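Local structure of ferredoxin (Rhodopseudomonas palustris, 4LTU) at residues F26-N30 / H31-S35. The protein binds a [2Fe-2S] cluster and probably shuttles electrons, as a ferredoxin of the adrenodoxin/putidaredoxin family. Residues are numbered along the deposited sequence; the frame is centred on the assembly and turned at random.
Sequences FAALN and HGIDS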
loop_
_atom_site.group_PDB
_atom_site.type_symbol
_atom_site.label_atom_id
_atom_site.label_comp_id
_atom_site.label_asym_id
_atom_site.label_seq_id
_atom_site.Cartn_x
_atom_site.Cartn_y
_atom_site.Cartn_z
ATOM N N PHE A 26 -7.503 -2.064 2.649
ATOM C CA PHE A 26 -8.763 -2.717 2.845
ATOM C C PHE A 26 -8.708 -4.039 2.063
ATOM O O PHE A 26 -8.922 -5.121 2.629
ATOM C CB PHE A 26 -9.898 -1.801 2.360
ATOM C CG PHE A 26 -11.260 -2.442 2.409
ATOM C CD1 PHE A 26 -12.085 -2.279 3.529
ATOM C CD2 PHE A 26 -11.723 -3.215 1.331
ATOM C CE1 PHE A 26 -13.344 -2.876 3.582
ATOM C CE2 PHE A 26 -12.968 -3.811 1.370
ATOM C CZ PHE A 26 -13.790 -3.646 2.504
ATOM N N ALA A 27 -8.385 -3.933 0.777
ATOM C CA ALA A 27 -8.215 -5.089 -0.087
ATOM C C ALA A 27 -7.299 -6.150 0.519
ATOM O O ALA A 27 -7.662 -7.306 0.564
ATOM C CB ALA A 27 -7.701 -4.654 -1.479
ATOM N N ALA A 28 -6.114 -5.751 0.965
ATOM C CA ALA A 28 -5.201 -6.643 1.695
ATOM C C ALA A 28 -5.849 -7.390 2.881
ATOM O O ALA A 28 -5.800 -8.631 2.972
ATOM C CB ALA A 28 -4.008 -5.854 2.186
ATOM N N LEU A 29 -6.461 -6.624 3.780
ATOM C CA LEU A 29 -6.915 -7.142 5.072
ATOM C C LEU A 29 -8.098 -8.068 4.933
ATOM O O LEU A 29 -8.317 -8.932 5.765
ATOM C CB LEU A 29 -7.278 -5.982 5.997
ATOM C CG LEU A 29 -6.088 -5.110 6.380
ATOM C CD1 LEU A 29 -6.626 -3.931 7.164
ATOM C CD2 LEU A 29 -5.119 -5.937 7.213
ATOM N N ASN A 30 -8.848 -7.866 3.856
ATOM C CA ASN A 30 -10.063 -8.603 3.592
ATOM C C ASN A 30 -9.832 -9.857 2.722
ATOM O O ASN A 30 -10.761 -10.615 2.413
ATOM C CB ASN A 30 -11.091 -7.624 3.028
ATOM C CG ASN A 30 -11.780 -6.833 4.145
ATOM O OD1 ASN A 30 -12.544 -7.403 4.909
ATOM N ND2 ASN A 30 -11.466 -5.547 4.281
ATOM N N HIS A 31 -8.570 -10.076 2.348
ATOM C CA HIS A 31 -8.201 -11.249 1.592
ATOM C C HIS A 31 -6.876 -11.765 2.118
ATOM O O HIS A 31 -5.971 -11.987 1.335
ATOM C CB HIS A 31 -8.059 -10.930 0.082
ATOM C CG HIS A 31 -9.253 -10.284 -0.532
ATOM N ND1 HIS A 31 -9.499 -8.929 -0.429
ATOM C CD2 HIS A 31 -10.269 -10.797 -1.270
ATOM C CE1 HIS A 31 -10.611 -8.634 -1.088
ATOM N NE2 HIS A 31 -11.099 -9.748 -1.603
ATOM N N GLY A 32 -6.746 -11.898 3.439
ATOM C CA GLY A 32 -5.661 -12.654 4.066
ATOM C C GLY A 32 -4.231 -12.154 4.245
ATOM O O GLY A 32 -3.373 -12.932 4.696
ATOM N N ILE A 33 -3.966 -10.890 3.913
ATOM C CA ILE A 33 -2.611 -10.296 4.032
ATOM C C ILE A 33 -2.363 -9.604 5.386
ATOM O O ILE A 33 -2.456 -8.370 5.519
ATOM C CB ILE A 33 -2.255 -9.409 2.785
ATOM C CG1 ILE A 33 -1.816 -10.317 1.626
ATOM C CG2 ILE A 33 -1.116 -8.433 3.068
ATOM C CD1 ILE A 33 -2.112 -9.798 0.257
ATOM N N ASP A 34 -2.000 -10.432 6.369
ATOM C CA ASP A 34 -1.808 -10.048 7.774
ATOM C C ASP A 34 -0.686 -9.053 8.075
ATOM O O ASP A 34 -0.788 -8.255 9.020
ATOM C CB ASP A 34 -1.620 -11.321 8.638
ATOM C CG ASP A 34 -2.939 -12.068 8.890
ATOM O OD1 ASP A 34 -4.008 -11.422 8.898
ATOM O OD2 ASP A 34 -2.907 -13.306 9.090
ATOM N N SER A 35 0.382 -9.085 7.282
ATOM C CA SER A 35 1.551 -8.240 7.547
ATOM C C SER A 35 1.282 -6.728 7.653
ATOM O O SER A 35 2.057 -5.998 8.308
ATOM C CB SER A 35 2.607 -8.481 6.478
ATOM O OG SER A 35 2.029 -8.353 5.197
#
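A27 O accepts a hydrogen bond from H31 ND1, 2.6 Å away, in the carbonyl plane and on a lone pair. The bond is nearly straight, at 164°, and meets the ring edge-on. H31 CG stands anti to its own carbonyl carbon (chi1 -54°), which turns the imidazole back over the helix end. With an alanine here, A27 O would probably lose this donor and D17 of strand 13-17 a packing neighbour. A28 O is held twice, by H31 N at 3.2 Å and I33 N at 3.1 Å. The two donors come from opposite faces of the carbonyl plane. A28 CB packs on I33 CG2, 4.0 Å away, and F6 of strand 3-7 touches both residues. L29 CD2 merely touches I33 O, at 4.0 Å; the L29 side chain is about 7 Å from the cluster. N30 ND2 bonds F26 O at 3.1 Å, an oxygen N30 N also holds, and sits over the centre of the F26 ring. G32, at positive phi, turns the loop so that I33 N comes back to A28 O. At this C-terminal end of helix 24-29, the F26, A27 and A28 carbonyls meet local N-H groups; their partial negative charge would probably favour a protonated H31.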